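Local coordinates for protein 4-hydroxybutyrate coenzyme A transferase (Shewanella oneidensis, PDB 2OAS) that binds coenzyme A and probably transfers it between short-chain carboxylic acids such as acetate and 4-hydroxybutyrate, at residues A[334-339]-A[345-350]; A[379-384]-A[391-396]. One frame throughout, in Å; residues are numbered along the deposited sequence.

Interaction 1: residues A[334-339]-A[345-350]; sequences DFIRGA and GRSVIA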
ATOM      1  N   ASP A 334       5.725  -1.763   2.490  1.00 42.47           N
ATOM      2  CA  ASP A 334       6.633  -1.356   1.426  1.00 39.13           C
ATOM      3  C   ASP A 334       7.513  -2.530   1.002  1.00 38.03           C
ATOM      4  O   ASP A 334       7.764  -2.723  -0.186  1.00 37.34           O
ATOM      5  CB  ASP A 334       7.496  -0.193   1.901  1.00 39.48           C
ATOM      6  CG  ASP A 334       6.754   1.133   1.892  1.00 41.05           C
ATOM      7  OD1 ASP A 334       7.293   2.109   2.444  1.00 44.13           O
ATOM      8  OD2 ASP A 334       5.643   1.211   1.330  1.00 39.78           O
ATOM      9  N   PHE A 335       7.976  -3.315   1.976  1.00 35.77           N
ATOM     10  CA  PHE A 335       8.822  -4.474   1.690  1.00 35.84           C
ATOM     11  C   PHE A 335       8.061  -5.611   1.026  1.00 35.13           C
ATOM     12  O   PHE A 335       8.617  -6.365   0.221  1.00 36.03           O
ATOM     13  CB  PHE A 335       9.481  -4.990   2.972  1.00 34.16           C
ATOM     14  CG  PHE A 335      10.756  -4.293   3.307  1.00 34.23           C
ATOM     15  CD1 PHE A 335      11.879  -4.454   2.501  1.00 33.76           C
ATOM     16  CD2 PHE A 335      10.836  -3.456   4.401  1.00 32.75           C
ATOM     17  CE1 PHE A 335      13.066  -3.780   2.782  1.00 33.55           C
ATOM     18  CE2 PHE A 335      12.014  -2.778   4.688  1.00 34.97           C
ATOM     19  CZ  PHE A 335      13.133  -2.942   3.874  1.00 32.83           C
ATOM     20  N   ILE A 336       6.786  -5.735   1.375  1.00 33.95           N
ATOM     21  CA  ILE A 336       5.935  -6.773   0.810  1.00 33.24           C
ATOM     22  C   ILE A 336       5.567  -6.438  -0.628  1.00 33.38           C
ATOM     23  O   ILE A 336       5.444  -7.340  -1.469  1.00 34.28           O
ATOM     24  CB  ILE A 336       4.674  -6.960   1.686  1.00 32.44           C
ATOM     25  CG1 ILE A 336       5.096  -7.626   3.002  1.00 31.55           C
ATOM     26  CG2 ILE A 336       3.627  -7.800   0.976  1.00 31.84           C
ATOM     27  CD1 ILE A 336       3.951  -7.888   3.958  1.00 32.89           C
ATOM     28  N   ARG A 337       5.405  -5.148  -0.916  1.00 34.53           N
ATOM     29  CA  ARG A 337       5.078  -4.717  -2.268  1.00 36.41           C
ATOM     30  C   ARG A 337       6.330  -4.806  -3.143  1.00 38.45           C
ATOM     31  O   ARG A 337       6.289  -5.371  -4.234  1.00 38.04           O
ATOM     32  CB  ARG A 337       4.553  -3.272  -2.285  1.00 34.88           C
ATOM     33  CG  ARG A 337       4.051  -2.808  -3.679  1.00 36.10           C
ATOM     34  CD  ARG A 337       2.930  -3.706  -4.194  1.00 35.77           C
ATOM     35  NE  ARG A 337       2.288  -3.259  -5.431  1.00 39.45           N
ATOM     36  CZ  ARG A 337       1.646  -2.099  -5.592  1.00 40.67           C
ATOM     37  NH1 ARG A 337       1.562  -1.238  -4.587  1.00 40.40           N
ATOM     38  NH2 ARG A 337       1.063  -1.815  -6.755  1.00 40.36           N
ATOM     39  N   GLY A 338       7.432  -4.242  -2.638  1.00 38.86           N
ATOM     40  CA  GLY A 338       8.686  -4.254  -3.358  1.00 38.99           C
ATOM     41  C   GLY A 338       9.082  -5.677  -3.660  1.00 39.95           C
ATOM     42  O   GLY A 338       9.646  -5.980  -4.714  1.00 40.33           O
ATOM     43  N   ALA A 339       8.774  -6.566  -2.727  1.00 39.13           N
ATOM     44  CA  ALA A 339       9.078  -7.967  -2.904  1.00 39.32           C
ATOM     45  C   ALA A 339       8.254  -8.530  -4.064  1.00 39.35           C
ATOM     46  O   ALA A 339       8.741  -9.376  -4.807  1.00 41.29           O
ATOM     47  CB  ALA A 339       8.788  -8.732  -1.619  1.00 38.95           C
ATOM     48  N   GLY A 345      10.600 -12.285  -6.645  1.00 42.41           N
ATOM     49  CA  GLY A 345      10.514 -11.972  -5.238  1.00 43.16           C
ATOM     50  C   GLY A 345       9.316 -12.615  -4.560  1.00 43.45           C
ATOM     51  O   GLY A 345       8.297 -12.903  -5.193  1.00 43.05           O
ATOM     52  N   ARG A 346       9.444 -12.845  -3.261  1.00 42.85           N
ATOM     53  CA  ARG A 346       8.370 -13.447  -2.486  1.00 42.15           C
ATOM     54  C   ARG A 346       8.319 -12.779  -1.129  1.00 40.89           C
ATOM     55  O   ARG A 346       9.343 -12.325  -0.613  1.00 41.76           O
ATOM     56  CB  ARG A 346       8.629 -14.941  -2.313  1.00 43.40           C
ATOM     57  CG  ARG A 346       8.566 -15.721  -3.603  1.00 44.16           C
ATOM     58  CD  ARG A 346       9.710 -16.687  -3.685  1.00 44.81           C
ATOM     59  NE  ARG A 346      10.953 -15.974  -3.935  1.00 46.59           N
ATOM     60  CZ  ARG A 346      12.123 -16.304  -3.400  1.00 46.91           C
ATOM     61  NH1 ARG A 346      12.207 -17.340  -2.582  1.00 46.79           N
ATOM     62  NH2 ARG A 346      13.208 -15.590  -3.684  1.00 47.36           N
ATOM     63  N   SER A 347       7.127 -12.698  -0.555  1.00 38.80           N
ATOM     64  CA  SER A 347       6.975 -12.105   0.767  1.00 37.37           C
ATOM     65  C   SER A 347       6.266 -13.148   1.613  1.00 36.79           C
ATOM     66  O   SER A 347       5.630 -14.063   1.086  1.00 36.04           O
ATOM     67  CB  SER A 347       6.130 -10.820   0.720  1.00 36.74           C
ATOM     68  OG  SER A 347       4.753 -11.105   0.540  1.00 37.81           O
ATOM     69  N   VAL A 348       6.372 -13.004   2.928  1.00 34.91           N
ATOM     70  CA  VAL A 348       5.745 -13.936   3.823  1.00 34.33           C
ATOM     71  C   VAL A 348       5.421 -13.268   5.146  1.00 34.76           C
ATOM     72  O   VAL A 348       6.254 -12.562   5.729  1.00 34.45           O
ATOM     73  CB  VAL A 348       6.660 -15.164   4.094  1.00 35.21           C
ATOM     74  CG1 VAL A 348       6.070 -16.039   5.168  1.00 34.49           C
ATOM     75  CG2 VAL A 348       6.826 -15.985   2.822  1.00 35.83           C
ATOM     76  N   ILE A 349       4.192 -13.489   5.601  1.00 34.15           N
ATOM     77  CA  ILE A 349       3.729 -12.971   6.873  1.00 33.80           C
ATOM     78  C   ILE A 349       3.722 -14.185   7.784  1.00 33.57           C
ATOM     79  O   ILE A 349       2.892 -15.075   7.609  1.00 32.32           O
ATOM     80  CB  ILE A 349       2.300 -12.423   6.788  1.00 33.93           C
ATOM     81  CG1 ILE A 349       2.270 -11.173   5.922  1.00 33.65           C
ATOM     82  CG2 ILE A 349       1.812 -12.045   8.170  1.00 33.20           C
ATOM     83  CD1 ILE A 349       2.867  -9.980   6.611  1.00 33.08           C
ATOM     84  N   ALA A 350       4.662 -14.216   8.732  1.00 33.79           N
ATOM     85  CA  ALA A 350       4.809 -15.322   9.679  1.00 34.02           C
ATOM     86  C   ALA A 350       4.328 -14.954  11.074  1.00 33.96           C
ATOM     87  O   ALA A 350       4.747 -13.947  11.642  1.00 32.04           O
ATOM     88  CB  ALA A 350       6.264 -15.759   9.744  1.00 33.46           C
TER

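Interaction 2: residues A[379-384]-A[391-396]; sequences HVHYIV and NLKGRS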
ATOM      1  N   HIS A 379      -2.101  -7.021  -1.183  1.00 31.45           N
ATOM      2  CA  HIS A 379      -0.661  -7.084  -0.893  1.00 31.53           C
ATOM      3  C   HIS A 379      -0.145  -8.482  -0.593  1.00 31.14           C
ATOM      4  O   HIS A 379       0.869  -8.902  -1.118  1.00 31.09           O
ATOM      5  CB  HIS A 379      -0.318  -6.215   0.315  1.00 31.07           C
ATOM      6  CG  HIS A 379      -0.044  -4.787  -0.019  1.00 33.30           C
ATOM      7  ND1 HIS A 379      -0.866  -3.756   0.380  1.00 33.41           N
ATOM      8  CD2 HIS A 379       0.952  -4.219  -0.741  1.00 34.25           C
ATOM      9  CE1 HIS A 379      -0.392  -2.614  -0.088  1.00 35.58           C
ATOM     10  NE2 HIS A 379       0.709  -2.868  -0.772  1.00 35.44           N
ATOM     11  N   VAL A 380      -0.853  -9.186   0.267  1.00 31.26           N
ATOM     12  CA  VAL A 380      -0.424 -10.495   0.704  1.00 31.90           C
ATOM     13  C   VAL A 380      -0.014 -11.520  -0.354  1.00 30.93           C
ATOM     14  O   VAL A 380      -0.614 -11.637  -1.422  1.00 30.40           O
ATOM     15  CB  VAL A 380      -1.499 -11.113   1.634  1.00 31.35           C
ATOM     16  CG1 VAL A 380      -1.013 -12.437   2.203  1.00 28.89           C
ATOM     17  CG2 VAL A 380      -1.815 -10.138   2.753  1.00 28.45           C
ATOM     18  N   HIS A 381       1.041 -12.253  -0.036  1.00 29.80           N
ATOM     19  CA  HIS A 381       1.528 -13.287  -0.917  1.00 31.09           C
ATOM     20  C   HIS A 381       1.461 -14.575  -0.110  1.00 29.24           C
ATOM     21  O   HIS A 381       0.598 -15.404  -0.345  1.00 30.06           O
ATOM     22  CB  HIS A 381       2.975 -12.993  -1.359  1.00 31.79           C
ATOM     23  CG  HIS A 381       3.547 -14.014  -2.294  1.00 33.21           C
ATOM     24  ND1 HIS A 381       4.814 -13.908  -2.829  1.00 35.87           N
ATOM     25  CD2 HIS A 381       3.027 -15.169  -2.786  1.00 33.75           C
ATOM     26  CE1 HIS A 381       5.048 -14.949  -3.610  1.00 34.69           C
ATOM     27  NE2 HIS A 381       3.979 -15.729  -3.599  1.00 33.94           N
ATOM     28  N   TYR A 382       2.368 -14.736   0.849  1.00 29.06           N
ATOM     29  CA  TYR A 382       2.374 -15.928   1.695  1.00 28.87           C
ATOM     30  C   TYR A 382       2.068 -15.599   3.141  1.00 28.96           C
ATOM     31  O   TYR A 382       2.379 -14.515   3.627  1.00 28.97           O
ATOM     32  CB  TYR A 382       3.723 -16.623   1.692  1.00 28.88           C
ATOM     33  CG  TYR A 382       3.993 -17.550   0.547  1.00 29.21           C
ATOM     34  CD1 TYR A 382       4.836 -17.158  -0.501  1.00 29.89           C
ATOM     35  CD2 TYR A 382       3.463 -18.841   0.532  1.00 28.70           C
ATOM     36  CE1 TYR A 382       5.150 -18.021  -1.527  1.00 32.01           C
ATOM     37  CE2 TYR A 382       3.770 -19.726  -0.499  1.00 31.71           C
ATOM     38  CZ  TYR A 382       4.618 -19.306  -1.528  1.00 34.30           C
ATOM     39  OH  TYR A 382       4.941 -20.153  -2.563  1.00 37.39           O
ATOM     40  N   ILE A 383       1.484 -16.563   3.830  1.00 29.54           N
ATOM     41  CA  ILE A 383       1.170 -16.440   5.240  1.00 29.36           C
ATOM     42  C   ILE A 383       1.546 -17.796   5.819  1.00 29.10           C
ATOM     43  O   ILE A 383       1.051 -18.815   5.361  1.00 29.44           O
ATOM     44  CB  ILE A 383      -0.314 -16.146   5.463  1.00 29.94           C
ATOM     45  CG1 ILE A 383      -0.590 -14.689   5.100  1.00 30.82           C
ATOM     46  CG2 ILE A 383      -0.701 -16.408   6.914  1.00 31.92           C
ATOM     47  CD1 ILE A 383      -2.000 -14.269   5.325  1.00 33.04           C
ATOM     48  N   VAL A 384       2.453 -17.812   6.792  1.00 30.08           N
ATOM     49  CA  VAL A 384       2.897 -19.067   7.396  1.00 30.75           C
ATOM     50  C   VAL A 384       2.621 -19.135   8.889  1.00 30.77           C
ATOM     51  O   VAL A 384       2.659 -18.135   9.603  1.00 29.38           O
ATOM     52  CB  VAL A 384       4.403 -19.303   7.214  1.00 29.52           C
ATOM     53  CG1 VAL A 384       4.771 -19.328   5.755  1.00 30.47           C
ATOM     54  CG2 VAL A 384       5.167 -18.213   7.919  1.00 32.49           C
ATOM     55  N   ASN A 391      -0.763 -19.652   0.280  1.00 33.27           N
ATOM     56  CA  ASN A 391      -0.473 -18.711  -0.797  1.00 32.27           C
ATOM     57  C   ASN A 391      -1.772 -18.050  -1.215  1.00 32.16           C
ATOM     58  O   ASN A 391      -2.659 -18.723  -1.733  1.00 32.12           O
ATOM     59  CB  ASN A 391       0.099 -19.454  -1.990  1.00 33.58           C
ATOM     60  CG  ASN A 391       0.796 -18.536  -2.959  1.00 33.70           C
ATOM     61  OD1 ASN A 391       0.458 -17.362  -3.073  1.00 32.63           O
ATOM     62  ND2 ASN A 391       1.777 -19.067  -3.669  1.00 33.91           N
ATOM     63  N   LEU A 392      -1.889 -16.742  -1.003  1.00 31.35           N
ATOM     64  CA  LEU A 392      -3.113 -16.040  -1.359  1.00 30.82           C
ATOM     65  C   LEU A 392      -3.020 -15.276  -2.673  1.00 30.35           C
ATOM     66  O   LEU A 392      -4.034 -14.823  -3.208  1.00 30.74           O
ATOM     67  CB  LEU A 392      -3.507 -15.095  -0.238  1.00 30.50           C
ATOM     68  CG  LEU A 392      -3.496 -15.717   1.170  1.00 30.48           C
ATOM     69  CD1 LEU A 392      -3.902 -14.655   2.180  1.00 30.48           C
ATOM     70  CD2 LEU A 392      -4.440 -16.912   1.235  1.00 30.65           C
ATOM     71  N   LYS A 393      -1.807 -15.154  -3.197  1.00 29.72           N
ATOM     72  CA  LYS A 393      -1.564 -14.451  -4.449  1.00 30.54           C
ATOM     73  C   LYS A 393      -2.451 -14.919  -5.575  1.00 30.21           C
ATOM     74  O   LYS A 393      -2.338 -16.066  -6.032  1.00 29.30           O
ATOM     75  CB  LYS A 393      -0.102 -14.647  -4.876  1.00 32.39           C
ATOM     76  CG  LYS A 393       0.722 -13.391  -4.763  1.00 35.27           C
ATOM     77  CD  LYS A 393       0.510 -12.510  -5.961  1.00 38.30           C
ATOM     78  CE  LYS A 393       1.417 -12.957  -7.095  1.00 40.89           C
ATOM     79  NZ  LYS A 393       2.857 -12.893  -6.676  1.00 41.39           N
ATOM     80  N   GLY A 394      -3.317 -14.032  -6.044  1.00 30.32           N
ATOM     81  CA  GLY A 394      -4.222 -14.389  -7.118  1.00 29.16           C
ATOM     82  C   GLY A 394      -5.363 -15.307  -6.712  1.00 29.85           C
ATOM     83  O   GLY A 394      -6.188 -15.652  -7.551  1.00 30.41           O
ATOM     84  N   ARG A 395      -5.442 -15.694  -5.444  1.00 30.19           N
ATOM     85  CA  ARG A 395      -6.520 -16.583  -5.006  1.00 31.69           C
ATOM     86  C   ARG A 395      -7.799 -15.843  -4.652  1.00 29.98           C
ATOM     87  O   ARG A 395      -7.758 -14.748  -4.110  1.00 30.35           O
ATOM     88  CB  ARG A 395      -6.061 -17.387  -3.790  1.00 36.26           C
ATOM     89  CG  ARG A 395      -4.663 -17.977  -3.930  1.00 39.97           C
ATOM     90  CD  ARG A 395      -4.584 -18.953  -5.076  1.00 44.46           C
ATOM     91  NE  ARG A 395      -3.243 -18.970  -5.662  1.00 51.67           N
ATOM     92  CZ  ARG A 395      -2.177 -19.550  -5.115  1.00 54.34           C
ATOM     93  NH1 ARG A 395      -1.004 -19.499  -5.736  1.00 55.57           N
ATOM     94  NH2 ARG A 395      -2.284 -20.196  -3.960  1.00 57.28           N
ATOM     95  N   SER A 396      -8.941 -16.446  -4.949  1.00 30.52           N
ATOM     96  CA  SER A 396     -10.237 -15.820  -4.634  1.00 31.09           C
ATOM     97  C   SER A 396     -10.485 -15.811  -3.136  1.00 30.81           C
ATOM     98  O   SER A 396      -9.685 -16.334  -2.371  1.00 29.81           O
ATOM     99  CB  SER A 396     -11.360 -16.573  -5.321  1.00 30.48           C
ATOM    100  OG  SER A 396     -11.211 -17.960  -5.101  1.00 32.61           O
TER
HETATM  101  O   HOH W   1       4.111 -18.215  -5.601  1.00 41.85           O

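Interaction 1: residues A[334-339]-A[345-350]
I336 reaches from helix 334-339 to strand 346-350 with both of its branches. CD1 meets CD1 of I349 at 3.5 Å, the two side chains crossing at about a right angle, while CG2 lies 3.5 Å from OG of S347. The first torsion (chi1 -71°) sets CG1 anti to the carbonyl carbon, and the extended second torsion carries CD1 out to the isoleucine on the strand. One turn on, A339 points its CB at the strand backbone, 3.8 Å from O of R346. Its own carbonyl O receives a CA-H...O contact from G345, with CA at 3.2 Å; a CB on G345 would collide with that oxygen. Cutting I336 back to an alanine is likely to open a gap beside the I349 CD1 methyl and take the CG2 methyl from S347 OG. Outside this shell, A339 also rests on V301 and A303, and R346 forms a salt bridge to D205. The axes of helix 334-339 and strand 346-350 approach to 7.2 Å and run roughly antiparallel (146°). Helix 332-341 lies in the beta-alpha-beta crossover between parallel neighbours 301-305 and 346-350, consistent with a Rossmann-like domain, and the I349 side chain is about 4 Å from that of CoA-binding Q332.

Interaction 2: residues A[379-384]-A[391-396]
H381 and N391 meet beside K393, and the histidine can be followed outward from its backbone. Its CB lies 4.1 Å from CG of K393. With CG anti to the backbone N (chi1 -179°), the ring is carried across the lysine chain, where CD2 comes within 3.5 Å of the same K393 carbon. CD2 also has OD1 of N391 at 3.4 Å, in the plane of the ring and at its edge. On the ring's other branch, ND1 has a weak hydrogen bond with S347 N. At the tip, NE2 shares a water with ND2 of N391, the water accepting from the amide. K393 NZ sits over the ring centre, 4.2 Å above the plane, and Y382 CD1 lies over the opposite face. This ammonium would probably disfavour a positive charge on the imidazole, though its salt bridge to E108 of the second subunit offsets the effect.

Y382 and N391 form an antiparallel non-hydrogen-bonded pair at the open end of the hairpin of strands 382-385 and 388-391, the latter outermost in the mixed sheet within this chain. L392 N donates to H381 O at 2.9 Å (162° at hydrogen). N391 OD1 accepts from K393 N in an Asx turn that overlaps the type II turn from L392 to R395. The N391 amide also lies over the rim of the Y382 ring, their planes 37° apart. Away from these polar groups, L392 CD1 packs against V380 CG1 at 3.6 Å and against I383 CD1 at 3.7 Å.

Interaction 1 comes first along the chain, and the centres of the two contacts lie 10 Å apart, both in the C-terminal domain of the family. One mixed beta-sheet joins them: strand 346-350 from the first contact runs parallel to neighbouring strand 382-385 from the second, with probable hydrogen bonds from I349 N to Y382 O and from V384 N to I349 O, each 2.9 Å long. Strand 388-391 then finishes this sheet within the chain. Helix 332-341 packs near the CoA site, while the hairpin builds the sheet outward to its edge. Both contacts also form salt bridges with the second subunit, through D334 and R337 in interaction 1 and K393 in interaction 2, so this C-terminal part, which supplies several CoA-binding residues, also contributes to the dimer interface.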